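Local coordinates for predicted ATPase involved in replication control, Cdc46/Mcm family (Methanopyrus kandleri AV19, PDB 3F8T), which is a homologue of the MCM replicative helicases and may bind ATP and single-stranded DNA, at residues 222-227 / 480-485; 228-233 / 463-468; 238-243 / 455-460; 371-376 / 484-489; 421-426 / 474-479. The protein carries 2 engineered substitutions. One frame throughout, in Å; residues are numbered along the deposited sequence.

Contact 1 (222-227 / 480-485); sequences GKMLAL and AELVDW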
# COMPACT_ATOMS: atom_id res chain seq x y z
N GLY A 222 -0.37 19.35 11.87
CA GLY A 222 -0.19 19.21 10.41
C GLY A 222 1.18 18.64 10.05
O GLY A 222 1.30 17.79 9.16
N LYS A 223 2.23 19.13 10.72
CA LYS A 223 3.60 18.67 10.43
C LYS A 223 3.76 17.19 10.79
O LYS A 223 4.34 16.44 10.03
CB LYS A 223 4.62 19.51 11.18
CG LYS A 223 4.76 20.96 10.64
CD LYS A 223 5.78 21.70 11.46
CE LYS A 223 6.01 23.09 10.88
NZ LYS A 223 6.87 23.88 11.81
N MET A 224 3.23 16.79 11.93
CA MET A 224 3.25 15.37 12.34
C MET A 224 2.58 14.45 11.31
O MET A 224 3.13 13.42 10.94
CB MET A 224 2.51 15.20 13.67
CG MET A 224 3.19 15.85 14.85
SD MET A 224 2.19 15.49 16.32
CE MET A 224 3.26 16.26 17.52
N LEU A 225 1.38 14.81 10.88
CA LEU A 225 0.65 14.04 9.88
C LEU A 225 1.31 14.07 8.50
O LEU A 225 1.28 13.08 7.79
CB LEU A 225 -0.80 14.51 9.79
CG LEU A 225 -1.60 14.50 11.11
CD1 LEU A 225 -3.07 14.71 10.82
CD2 LEU A 225 -1.44 13.21 11.83
N ALA A 226 1.86 15.23 8.12
CA ALA A 226 2.64 15.31 6.87
C ALA A 226 3.81 14.31 6.88
O ALA A 226 3.97 13.51 5.96
CB ALA A 226 3.17 16.72 6.67
N LEU A 227 4.60 14.32 7.95
CA LEU A 227 5.74 13.41 8.02
C LEU A 227 5.28 11.95 8.14
O LEU A 227 5.91 11.04 7.61
CB LEU A 227 6.69 13.84 9.16
CG LEU A 227 7.38 15.20 8.94
CD1 LEU A 227 8.03 15.67 10.22
CD2 LEU A 227 8.43 15.14 7.81
N ALA A 480 13.03 16.39 16.11
CA ALA A 480 13.18 16.56 17.55
C ALA A 480 12.22 17.60 18.11
O ALA A 480 11.67 17.41 19.20
CB ALA A 480 14.62 16.96 17.88
N GLU A 481 12.00 18.69 17.37
CA GLU A 481 11.03 19.72 17.79
C GLU A 481 9.63 19.13 17.92
O GLU A 481 8.90 19.47 18.85
CB GLU A 481 11.03 20.88 16.79
CG GLU A 481 10.30 22.15 17.28
CD GLU A 481 8.81 22.18 16.95
OE1 GLU A 481 8.40 21.70 15.86
OE2 GLU A 481 8.04 22.71 17.78
N LEU A 482 9.25 18.24 17.01
CA LEU A 482 7.93 17.60 17.10
C LEU A 482 7.81 16.63 18.26
O LEU A 482 6.77 16.59 18.91
CB LEU A 482 7.58 16.87 15.79
CG LEU A 482 7.41 17.78 14.57
CD1 LEU A 482 7.28 16.93 13.31
CD2 LEU A 482 6.24 18.76 14.69
N VAL A 483 8.85 15.83 18.51
CA VAL A 483 8.82 14.90 19.64
C VAL A 483 8.78 15.71 20.94
O VAL A 483 7.95 15.42 21.81
CB VAL A 483 10.00 13.87 19.61
CG1 VAL A 483 10.03 13.03 20.90
CG2 VAL A 483 9.87 12.94 18.41
N ASP A 484 9.63 16.72 21.04
CA ASP A 484 9.62 17.63 22.21
C ASP A 484 8.27 18.30 22.46
O ASP A 484 7.80 18.39 23.61
CB ASP A 484 10.70 18.70 22.06
CG ASP A 484 12.09 18.17 22.34
OD1 ASP A 484 12.22 17.14 23.04
OD2 ASP A 484 13.05 18.79 21.86
N TRP A 485 7.63 18.75 21.38
CA TRP A 485 6.31 19.38 21.47
C TRP A 485 5.29 18.40 22.05
O TRP A 485 4.56 18.75 22.97
CB TRP A 485 5.87 19.89 20.10
CG TRP A 485 4.54 20.61 20.08
CD1 TRP A 485 4.31 21.95 20.28
CD2 TRP A 485 3.26 20.02 19.84
NE1 TRP A 485 2.96 22.22 20.19
CE2 TRP A 485 2.30 21.05 19.92
CE3 TRP A 485 2.83 18.71 19.58
CZ2 TRP A 485 0.93 20.82 19.74
CZ3 TRP A 485 1.47 18.48 19.40
CH2 TRP A 485 0.54 19.53 19.47
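One residue before W485, which meets M224 across this contact, D484 OD2 is gripped twice: by the guanidinium of R430 in a salt bridge and by the indole NE1 of W426 in a hydrogen bond. Both partners belong to helix 417-439, so the lid helix 473-489 of this AAA+ protein is held by its own lid while another of its sides packs on helix 219-229 of the P-loop region. The two short helical segments run at 124° to each other, with their axes 10.7 Å apart at closest approach, and the gap is bridged largely by aliphatic and aromatic carbons, the CB of K223 among them. L482 lies at the middle of the contact. Its CD2 branch reaches K223 CB at 3.9 Å and M224 CG at 4.2 Å, whereas its other branch lies against L227, CD1 to CD1 at 3.4 Å, a tight fit for two methyl groups. The extended M224 chain crosses the indole of W485 at about a right angle and brings its methyl to the six-membered ring at CE3 and CZ3, although the modelled approach is too close to be taken literally. L227 continues onto H462 and M465 of helix 449-465, and M224 onto L373 and A375 of strand 373-376. The M224 sulfur makes an oblique Met-aromatic contact, SD standing 5.4 Å from the centroid of the W485 six-membered ring and 61° off its normal.

Contact 2 (228-233 / 463-468); sequences QLFSCV and ARMRLS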
# COMPACT_ATOMS: atom_id res chain seq x y z
N GLN A 228 4.18 11.71 8.83
CA GLN A 228 3.61 10.34 8.81
C GLN A 228 3.35 9.81 7.38
O GLN A 228 3.72 8.68 7.06
CB GLN A 228 2.35 10.24 9.67
CG GLN A 228 1.72 8.84 9.62
CD GLN A 228 0.47 8.74 10.44
OE1 GLN A 228 -0.41 9.60 10.33
NE2 GLN A 228 0.38 7.70 11.27
N LEU A 229 2.75 10.64 6.52
CA LEU A 229 2.54 10.25 5.11
C LEU A 229 3.84 9.83 4.44
O LEU A 229 3.90 8.82 3.76
CB LEU A 229 1.88 11.38 4.31
CG LEU A 229 0.38 11.56 4.60
CD1 LEU A 229 -0.08 12.92 4.05
CD2 LEU A 229 -0.46 10.44 4.03
N PHE A 230 4.89 10.60 4.71
CA PHE A 230 6.22 10.34 4.14
C PHE A 230 6.99 9.20 4.83
O PHE A 230 8.15 8.93 4.50
CB PHE A 230 7.02 11.64 4.10
CG PHE A 230 6.63 12.53 2.93
CD1 PHE A 230 5.57 13.43 3.04
CD2 PHE A 230 7.30 12.42 1.71
CE1 PHE A 230 5.20 14.22 1.95
CE2 PHE A 230 6.94 13.22 0.63
CZ PHE A 230 5.89 14.12 0.75
N SER A 231 6.33 8.53 5.78
CA SER A 231 6.93 7.35 6.41
C SER A 231 6.32 6.05 5.88
O SER A 231 6.67 4.97 6.35
CB SER A 231 6.75 7.42 7.93
OG SER A 231 5.45 7.01 8.29
N CYS A 232 5.40 6.16 4.93
CA CYS A 232 4.70 5.00 4.39
C CYS A 232 5.59 4.13 3.49
O CYS A 232 5.52 4.21 2.27
CB CYS A 232 3.45 5.45 3.62
SG CYS A 232 2.11 5.96 4.70
N VAL A 233 6.43 3.31 4.09
CA VAL A 233 7.33 2.45 3.31
C VAL A 233 7.31 1.03 3.87
O VAL A 233 6.88 0.83 5.01
CB VAL A 233 8.79 3.00 3.24
CG1 VAL A 233 8.84 4.46 2.73
CG2 VAL A 233 9.47 2.92 4.56
N ALA A 463 13.56 13.77 5.23
CA ALA A 463 14.53 13.62 4.13
C ALA A 463 13.82 13.12 2.86
O ALA A 463 14.09 13.60 1.75
CB ALA A 463 15.69 12.70 4.54
N ARG A 464 12.88 12.17 3.00
CA ARG A 464 12.07 11.76 1.83
C ARG A 464 11.31 12.94 1.22
O ARG A 464 11.19 13.06 -0.01
CB ARG A 464 11.09 10.62 2.21
CG ARG A 464 11.82 9.34 2.60
CD ARG A 464 10.92 8.10 2.67
NE ARG A 464 10.41 8.02 4.02
CZ ARG A 464 10.90 7.26 4.99
NH1 ARG A 464 11.90 6.42 4.78
NH2 ARG A 464 10.34 7.33 6.16
N MET A 465 10.80 13.82 2.09
CA MET A 465 10.04 15.00 1.68
C MET A 465 10.89 15.99 0.88
O MET A 465 10.35 16.81 0.12
CB MET A 465 9.50 15.68 2.93
CG MET A 465 8.28 16.52 2.73
SD MET A 465 7.76 17.09 4.36
CE MET A 465 6.44 15.98 4.76
N ARG A 466 12.21 15.92 1.07
CA ARG A 466 13.17 16.75 0.34
C ARG A 466 13.73 15.99 -0.85
O ARG A 466 14.69 16.45 -1.49
CB ARG A 466 14.35 17.14 1.24
CG ARG A 466 14.06 18.07 2.39
CD ARG A 466 15.36 18.55 3.06
NE ARG A 466 16.13 17.45 3.66
CZ ARG A 466 17.21 16.89 3.11
NH1 ARG A 466 17.69 17.34 1.96
NH2 ARG A 466 17.82 15.89 3.73
N LEU A 467 13.14 14.83 -1.13
CA LEU A 467 13.60 13.90 -2.17
C LEU A 467 15.08 13.54 -1.96
O LEU A 467 15.86 13.49 -2.91
CB LEU A 467 13.37 14.48 -3.58
CG LEU A 467 11.94 14.87 -3.98
CD1 LEU A 467 11.95 15.45 -5.40
CD2 LEU A 467 11.00 13.66 -3.92
N SER A 468 15.45 13.26 -0.71
CA SER A 468 16.83 12.95 -0.41
C SER A 468 17.04 11.57 0.21
O SER A 468 16.18 11.03 0.92
CB SER A 468 17.43 14.05 0.47
OG SER A 468 18.69 13.66 0.96
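R464 reaches from the last turn of helix 449-465 to the backbone of F230, just beyond helix 219-229. Its CB lies 4.2 Å from F230 CD2. CG and CD then pass the F230 carbonyl, CD 3.4 Å from F230 O, and a bend at chi3 (-89°) turns the guanidinium so that this oxygen lies at its edge, near its plane. NE donates to F230 O along a fairly straight path (158°), although the modelled bond is very short and its length doubtful. NH2 adds a weak bond to the same oxygen and brushes S231 CA at 3.4 Å, while V233 CG1 sits 3.9 Å above one guanidinium face. NH1 completes the tip in a salt bridge with E238. M465 serves the ring of F230: its CG rests over the centre of one face, 3.9 Å from the centroid, in a CH-pi contact, with SD above that ring in a longer Met-aromatic one. Just afterwards the lid helix closes in a Schellman motif at L467. On the other segment S231 OG bonds to Q228 O on a lone pair, 2.7 Å away. A buried arginine thus ties a main-chain carbonyl of the AAA+ core to the carboxylate of E238, which probably offsets its charge.

Contact 3 (238-243 / 455-460); sequences ERLHVL and VERLAK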
# COMPACT_ATOMS: atom_id res chain seq x y z
N GLU A 238 10.45 1.97 9.83
CA GLU A 238 10.37 3.33 9.25
C GLU A 238 9.05 4.06 9.50
O GLU A 238 9.01 5.30 9.51
CB GLU A 238 10.51 3.27 7.72
CG GLU A 238 11.76 2.63 7.22
CD GLU A 238 12.95 3.49 7.50
OE1 GLU A 238 13.13 4.46 6.75
OE2 GLU A 238 13.67 3.20 8.48
N ARG A 239 7.99 3.28 9.65
CA ARG A 239 6.63 3.82 9.65
C ARG A 239 6.31 4.52 10.96
O ARG A 239 6.70 4.04 12.03
CB ARG A 239 5.65 2.68 9.38
CG ARG A 239 5.81 2.08 7.97
CD ARG A 239 4.81 0.97 7.70
NE ARG A 239 5.03 -0.20 8.54
CZ ARG A 239 5.94 -1.14 8.30
NH1 ARG A 239 6.75 -1.07 7.24
NH2 ARG A 239 6.03 -2.17 9.13
N LEU A 240 5.60 5.65 10.87
CA LEU A 240 5.22 6.44 12.03
C LEU A 240 3.77 6.23 12.40
O LEU A 240 2.90 6.15 11.53
CB LEU A 240 5.45 7.94 11.79
CG LEU A 240 6.90 8.45 11.82
CD1 LEU A 240 7.05 9.66 10.93
CD2 LEU A 240 7.31 8.78 13.23
N HIS A 241 3.51 6.16 13.70
CA HIS A 241 2.15 5.99 14.22
C HIS A 241 1.79 7.19 15.08
O HIS A 241 2.57 7.59 15.96
CB HIS A 241 2.05 4.68 15.01
CG HIS A 241 2.59 3.50 14.26
ND1 HIS A 241 2.04 3.07 13.07
CD2 HIS A 241 3.64 2.68 14.51
CE1 HIS A 241 2.72 2.02 12.62
NE2 HIS A 241 3.70 1.77 13.47
N VAL A 242 0.64 7.77 14.80
CA VAL A 242 0.25 9.06 15.39
C VAL A 242 -1.15 8.92 15.97
O VAL A 242 -2.05 8.39 15.33
CB VAL A 242 0.30 10.23 14.34
CG1 VAL A 242 -0.15 11.55 14.94
CG2 VAL A 242 1.74 10.42 13.78
N LEU A 243 -1.32 9.40 17.21
CA LEU A 243 -2.63 9.44 17.85
C LEU A 243 -3.08 10.90 17.95
O LEU A 243 -2.40 11.71 18.57
CB LEU A 243 -2.55 8.85 19.26
CG LEU A 243 -3.81 8.92 20.14
CD1 LEU A 243 -5.01 8.27 19.46
CD2 LEU A 243 -3.53 8.28 21.51
N VAL A 455 12.30 10.13 16.73
CA VAL A 455 13.04 11.24 16.11
C VAL A 455 13.70 10.76 14.81
O VAL A 455 13.61 11.44 13.78
CB VAL A 455 14.07 11.87 17.07
CG1 VAL A 455 14.94 12.88 16.32
CG2 VAL A 455 13.34 12.55 18.20
N GLU A 456 14.34 9.59 14.85
CA GLU A 456 15.00 9.06 13.66
C GLU A 456 14.02 8.81 12.51
O GLU A 456 14.30 9.17 11.37
CB GLU A 456 15.83 7.79 13.98
CG GLU A 456 16.38 7.11 12.73
CD GLU A 456 17.79 6.54 12.88
OE1 GLU A 456 18.42 6.66 13.95
OE2 GLU A 456 18.27 5.94 11.89
N ARG A 457 12.87 8.21 12.82
CA ARG A 457 11.81 7.98 11.83
C ARG A 457 11.30 9.27 11.22
O ARG A 457 11.11 9.35 10.00
CB ARG A 457 10.64 7.24 12.45
CG ARG A 457 10.91 5.78 12.71
CD ARG A 457 9.68 5.12 13.36
NE ARG A 457 10.09 3.87 14.01
CZ ARG A 457 9.97 3.60 15.31
NH1 ARG A 457 9.41 4.47 16.15
NH2 ARG A 457 10.40 2.45 15.78
N LEU A 458 11.04 10.27 12.07
CA LEU A 458 10.56 11.56 11.59
C LEU A 458 11.59 12.26 10.73
O LEU A 458 11.22 12.95 9.75
CB LEU A 458 10.15 12.46 12.76
CG LEU A 458 8.86 12.10 13.50
CD1 LEU A 458 8.91 12.65 14.93
CD2 LEU A 458 7.68 12.70 12.73
N ALA A 459 12.87 12.15 11.10
CA ALA A 459 13.94 12.75 10.30
C ALA A 459 14.10 12.10 8.92
O ALA A 459 14.33 12.80 7.92
CB ALA A 459 15.26 12.73 11.06
N LYS A 460 14.00 10.77 8.87
CA LYS A 460 14.00 10.04 7.60
C LYS A 460 12.81 10.49 6.73
O LYS A 460 12.95 10.72 5.53
CB LYS A 460 13.95 8.53 7.86
CG LYS A 460 15.27 7.94 8.46
CD LYS A 460 15.12 6.42 8.70
CE LYS A 460 16.45 5.74 9.05
NZ LYS A 460 16.18 4.34 9.57
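The charged pair is K460 with E238. K460 is stretched out from CG, whereas E238 bends at chi2 (-71°) and brings its carboxylate back across the lysine at about a right angle. NZ bonds to E238 OE2 on the syn lone pair, 3.0 Å away, and K460 CD lies in front of the two carboxylate oxygens, 3.4 Å from E238 OE1. E456, one helical turn before the lysine, widens this into a network through K460 NZ to E456 OE2 at 3.5 Å, and the other oxygen of E238 is taken by the arginine of contact 2. A second group of contacts sets aliphatic carbons of R457 against main-chain oxygens: its CG is 3.8 Å from E238 O, and CD is 3.4 Å from R239 O. The polar end of R457 travels on to D372, paired in a salt bridge with NH1, and to the carbonyl of S237 through NE. Residues 238-241 lead into strand 242-245, the first strand of the five-stranded parallel AAA+ sheet, whose order runs 2-3-4-1-5; the packed helix 449-465 belongs to the lid. Apolar packing forms the third group. L240 and R457 slide past each other in opposite directions, L240 CD2 resting 3.8 Å from R457 CB, while the two leucines meet at about a right angle with L240 CD1 3.6 Å from L458 CD2. L458 also packs on A479 and V483 of helix 473-489, and on L227.

Contact 4 (371-376 / 484-489); sequences FDLIAF and DWYLET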
# COMPACT_ATOMS: atom_id res chain seq x y z
N PHE A 371 2.65 4.48 20.06
CA PHE A 371 2.52 5.63 19.18
C PHE A 371 3.79 6.46 19.27
O PHE A 371 4.30 6.71 20.37
CB PHE A 371 1.29 6.46 19.53
CG PHE A 371 -0.00 5.79 19.19
CD1 PHE A 371 -0.73 5.11 20.16
CD2 PHE A 371 -0.50 5.84 17.90
CE1 PHE A 371 -1.93 4.47 19.86
CE2 PHE A 371 -1.70 5.21 17.58
CZ PHE A 371 -2.42 4.53 18.56
N ASP A 372 4.31 6.87 18.13
CA ASP A 372 5.43 7.80 18.08
C ASP A 372 5.06 9.18 18.64
O ASP A 372 5.87 9.82 19.28
CB ASP A 372 5.93 7.94 16.64
CG ASP A 372 6.50 6.62 16.09
OD1 ASP A 372 7.68 6.34 16.35
OD2 ASP A 372 5.75 5.88 15.41
N LEU A 373 3.85 9.63 18.35
CA LEU A 373 3.44 10.99 18.69
C LEU A 373 1.98 11.00 19.08
O LEU A 373 1.17 10.31 18.47
CB LEU A 373 3.62 11.93 17.50
CG LEU A 373 5.01 12.12 16.90
CD1 LEU A 373 4.94 12.57 15.46
CD2 LEU A 373 5.82 13.08 17.75
N ILE A 374 1.65 11.81 20.08
CA ILE A 374 0.26 12.12 20.36
C ILE A 374 0.06 13.60 20.08
O ILE A 374 0.79 14.43 20.60
CB ILE A 374 -0.17 11.78 21.81
CG1 ILE A 374 0.25 10.34 22.16
CG2 ILE A 374 -1.69 12.04 21.95
CD1 ILE A 374 -0.13 9.88 23.58
N ALA A 375 -0.91 13.90 19.23
CA ALA A 375 -1.23 15.27 18.86
C ALA A 375 -2.47 15.73 19.62
O ALA A 375 -3.61 15.34 19.29
CB ALA A 375 -1.43 15.35 17.36
N PHE A 376 -2.24 16.52 20.66
CA PHE A 376 -3.31 17.05 21.50
C PHE A 376 -3.85 18.30 20.84
O PHE A 376 -3.19 19.34 20.85
CB PHE A 376 -2.81 17.37 22.92
CG PHE A 376 -2.25 16.18 23.65
CD1 PHE A 376 -0.88 15.91 23.64
CD2 PHE A 376 -3.09 15.32 24.33
CE1 PHE A 376 -0.37 14.80 24.30
CE2 PHE A 376 -2.60 14.22 24.99
CZ PHE A 376 -1.23 13.95 24.97
N ASP A 484 9.63 16.72 21.04
CA ASP A 484 9.62 17.63 22.21
C ASP A 484 8.27 18.30 22.46
O ASP A 484 7.80 18.39 23.61
CB ASP A 484 10.70 18.70 22.06
CG ASP A 484 12.09 18.17 22.34
OD1 ASP A 484 12.22 17.14 23.04
OD2 ASP A 484 13.05 18.79 21.86
N TRP A 485 7.63 18.75 21.38
CA TRP A 485 6.31 19.38 21.47
C TRP A 485 5.29 18.40 22.05
O TRP A 485 4.56 18.75 22.97
CB TRP A 485 5.87 19.89 20.10
CG TRP A 485 4.54 20.61 20.08
CD1 TRP A 485 4.31 21.95 20.28
CD2 TRP A 485 3.26 20.02 19.84
NE1 TRP A 485 2.96 22.22 20.19
CE2 TRP A 485 2.30 21.05 19.92
CE3 TRP A 485 2.83 18.71 19.58
CZ2 TRP A 485 0.93 20.82 19.74
CZ3 TRP A 485 1.47 18.48 19.40
CH2 TRP A 485 0.54 19.53 19.47
N TYR A 486 5.27 17.17 21.52
CA TYR A 486 4.46 16.07 22.06
C TYR A 486 4.72 15.81 23.54
O TYR A 486 3.79 15.73 24.36
CB TYR A 486 4.73 14.78 21.25
CG TYR A 486 4.44 13.49 21.99
CD1 TYR A 486 3.25 13.32 22.69
CD2 TYR A 486 5.34 12.43 21.97
CE1 TYR A 486 2.96 12.15 23.37
CE2 TYR A 486 5.07 11.22 22.67
CZ TYR A 486 3.86 11.10 23.36
OH TYR A 486 3.51 9.95 24.05
N LEU A 487 5.99 15.64 23.90
CA LEU A 487 6.36 15.33 25.28
C LEU A 487 5.97 16.45 26.25
O LEU A 487 5.50 16.19 27.38
CB LEU A 487 7.85 15.04 25.39
CG LEU A 487 8.38 13.78 24.70
CD1 LEU A 487 9.89 13.74 24.84
CD2 LEU A 487 7.75 12.49 25.25
N GLU A 488 6.14 17.69 25.80
CA GLU A 488 5.87 18.86 26.62
C GLU A 488 4.38 19.14 26.76
O GLU A 488 3.89 19.33 27.87
CB GLU A 488 6.65 20.08 26.12
CG GLU A 488 8.14 19.98 26.50
CD GLU A 488 9.07 20.86 25.65
OE1 GLU A 488 8.62 21.89 25.11
OE2 GLU A 488 10.28 20.51 25.55
N THR A 489 3.66 19.12 25.64
CA THR A 489 2.22 19.35 25.64
C THR A 489 1.44 18.27 26.39
O THR A 489 0.40 18.56 26.99
CB THR A 489 1.65 19.52 24.23
OG1 THR A 489 1.85 18.30 23.48
CG2 THR A 489 2.34 20.66 23.51
O HOH W 1 3.18 7.44 22.77
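Y486 lies flat on the start of strand 373-376. One face of its ring takes the backbone at L373 and I374: L373 CA stands 4.2 Å from the centroid, 17° off the normal, as a CH-pi donor, and the I374 nitrogen lies over the same face, closer to the ring plane. Alongside, I374 CG1 touches Y486 CE1 at 3.5 Å, and F376 CE1 comes to the ring edge. At the root of the ring, L373 CD2 touches Y486 CB. The phenol is fixed through a water: Y486 OH donates to it over 2.8 Å, and the water donates to F371 O. At the far end T489 OG1 lies 3.6 Å from F376 CD1. Its first torsion, 63°, turns the hydroxyl back to its own helix, where OG1 bonds to W485 O at 2.8 Å; T489 N reaches that oxygen from the opposite face of the carbonyl plane. T489 CG2 in turn packs on one face of the W485 indole, whose edge meets A375 CA. I374 O and F376 N are buried by this packing without a polar partner in the model. Further out, D372 is fixed by R457, S454 and the backbone N of H241. Strand 373-376 is an edge strand of the AAA+ parallel sheet, bonded to strand 242-245, and segment 484-489 of the lid helix packs on it at 61°, joining lid to core.

Contact 5 (421-426 / 474-479); sequences KRLEHW and EDVDIA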
# COMPACT_ATOMS: atom_id res chain seq x y z
N LYS A 421 25.32 12.44 14.93
CA LYS A 421 25.81 13.19 16.09
C LYS A 421 24.74 14.13 16.65
O LYS A 421 24.56 14.21 17.88
CB LYS A 421 27.11 13.93 15.77
CG LYS A 421 28.29 12.98 15.66
CD LYS A 421 29.55 13.69 15.20
CE LYS A 421 30.76 12.79 15.40
NZ LYS A 421 31.81 12.99 14.34
N ARG A 422 24.02 14.80 15.75
CA ARG A 422 22.94 15.70 16.13
C ARG A 422 21.85 14.94 16.90
O ARG A 422 21.30 15.44 17.89
CB ARG A 422 22.36 16.39 14.89
CG ARG A 422 21.24 17.37 15.17
CD ARG A 422 21.74 18.73 15.66
NE ARG A 422 21.77 19.67 14.54
CZ ARG A 422 21.61 20.99 14.64
NH1 ARG A 422 21.41 21.56 15.83
NH2 ARG A 422 21.64 21.73 13.55
N LEU A 423 21.56 13.73 16.44
CA LEU A 423 20.52 12.89 17.03
C LEU A 423 20.95 12.40 18.42
O LEU A 423 20.18 12.47 19.38
CB LEU A 423 20.22 11.71 16.12
CG LEU A 423 19.28 10.62 16.63
CD1 LEU A 423 17.90 11.17 16.91
CD2 LEU A 423 19.21 9.48 15.64
N GLU A 424 22.17 11.90 18.51
CA GLU A 424 22.70 11.40 19.79
C GLU A 424 22.79 12.52 20.85
O GLU A 424 22.47 12.29 22.03
CB GLU A 424 24.01 10.62 19.58
CG GLU A 424 23.72 9.32 18.79
CD GLU A 424 24.90 8.38 18.56
OE1 GLU A 424 26.02 8.85 18.24
OE2 GLU A 424 24.67 7.14 18.67
N HIS A 425 23.14 13.72 20.40
CA HIS A 425 23.23 14.91 21.25
C HIS A 425 21.87 15.32 21.82
O HIS A 425 21.74 15.56 23.02
CB HIS A 425 23.83 16.09 20.48
CG HIS A 425 23.92 17.36 21.27
ND1 HIS A 425 24.78 17.52 22.34
CD2 HIS A 425 23.26 18.54 21.16
CE1 HIS A 425 24.66 18.73 22.84
NE2 HIS A 425 23.73 19.37 22.14
N TRP A 426 20.86 15.43 20.95
CA TRP A 426 19.49 15.66 21.40
C TRP A 426 19.10 14.64 22.47
O TRP A 426 18.62 15.01 23.53
CB TRP A 426 18.51 15.58 20.22
CG TRP A 426 17.08 15.67 20.66
CD1 TRP A 426 16.36 16.81 20.87
CD2 TRP A 426 16.20 14.59 20.97
NE1 TRP A 426 15.09 16.51 21.27
CE2 TRP A 426 14.96 15.15 21.34
CE3 TRP A 426 16.33 13.19 20.95
CZ2 TRP A 426 13.86 14.37 21.71
CZ3 TRP A 426 15.22 12.41 21.32
CH2 TRP A 426 14.02 13.00 21.69
N GLU A 474 19.50 19.18 9.87
CA GLU A 474 18.27 19.95 9.71
C GLU A 474 17.00 19.08 9.82
O GLU A 474 15.99 19.53 10.38
CB GLU A 474 18.31 20.68 8.37
CG GLU A 474 19.30 21.88 8.34
CD GLU A 474 20.77 21.50 8.51
OE1 GLU A 474 21.20 20.42 8.03
OE2 GLU A 474 21.50 22.31 9.15
N ASP A 475 17.06 17.85 9.29
CA ASP A 475 15.95 16.88 9.39
C ASP A 475 15.78 16.40 10.84
O ASP A 475 14.66 16.16 11.28
CB ASP A 475 16.16 15.65 8.49
CG ASP A 475 16.39 16.01 7.02
OD1 ASP A 475 15.68 16.89 6.49
OD2 ASP A 475 17.29 15.41 6.39
N VAL A 476 16.90 16.22 11.53
CA VAL A 476 16.89 15.79 12.92
C VAL A 476 16.25 16.87 13.79
O VAL A 476 15.44 16.56 14.65
CB VAL A 476 18.30 15.42 13.44
CG1 VAL A 476 18.24 15.14 14.95
CG2 VAL A 476 18.81 14.16 12.70
N ASP A 477 16.60 18.12 13.51
CA ASP A 477 16.10 19.26 14.26
C ASP A 477 14.58 19.39 14.16
O ASP A 477 13.90 19.67 15.16
CB ASP A 477 16.77 20.55 13.77
CG ASP A 477 18.20 20.69 14.28
OD1 ASP A 477 18.65 19.85 15.09
OD2 ASP A 477 18.87 21.65 13.87
N ILE A 478 14.06 19.21 12.96
CA ILE A 478 12.62 19.28 12.74
C ILE A 478 11.89 18.15 13.48
O ILE A 478 10.89 18.39 14.16
CB ILE A 478 12.30 19.22 11.24
CG1 ILE A 478 12.66 20.54 10.56
CG2 ILE A 478 10.81 18.85 10.99
CD1 ILE A 478 12.71 20.42 9.03
N ALA A 479 12.40 16.94 13.32
CA ALA A 479 11.91 15.75 14.03
C ALA A 479 11.90 15.93 15.57
O ALA A 479 10.90 15.66 16.24
CB ALA A 479 12.75 14.55 13.63
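The short helical segments 421-426 and 474-479 run nearly side by side, their directions 29° apart and their axes 9.3 Å apart at closest approach. V476 packs against both R422 and L423: its CG1 methyl lies 3.7 Å from R422 CG and 3.8 Å from L423 CA, with L423 CB slightly farther off. Beyond CG the arginine folds, bending at chi2 (80°) and again at chi3, and brings one face of its guanidinium against the carboxylate oxygens of D477. The two flat groups stand 80° apart, almost perpendicular. D477 OD2 is 2.8 Å from R422 NH2 in a salt bridge, but it sits above the guanidinium plane, not in it, and no N-H points at it. D477 OD1 likewise lies over that face, 3.0 Å above the plane, and comes within 3.3 Å of R422 CD. E474 lies at the guanidinium edge, its OE2 4.4 Å from R422 NH2, beyond salt-bridge range. Both helices belong to the AAA+ lid, where helix 449-465 packs against the pair: L423 touches V455 and E456, and A479 touches L458. On the same helix as V476, D475 pairs with R466. The R422-D477 pair is thus held by charge attraction rather than by directed hydrogen bonds, and since both residues are partly exposed, solvent would probably screen it.

In the fold
Contacts 1 to 4 join the P-loop region to the C-terminal lid, whereas contact 5 lies within the lid. Helix 219-229 supplies contacts 1 and 2, whose centres are 13 Å apart, helix 449-465 contacts 2 and 3, and helix 473-489 contacts 1, 4 and 5. Contacts 3 and 4 reach neighbouring strands of the parallel sheet, 242-245 and 373-376, with centres 12 Å apart. Contacts 1 and 4 share D484 and W485 and lie only 8 Å apart between centres. Along the chain, contacts 2, 3 and 5 nest inside the loop closed by contact 1. The lid, although late in sequence, thus packs back on the AAA+ core through two of its helices.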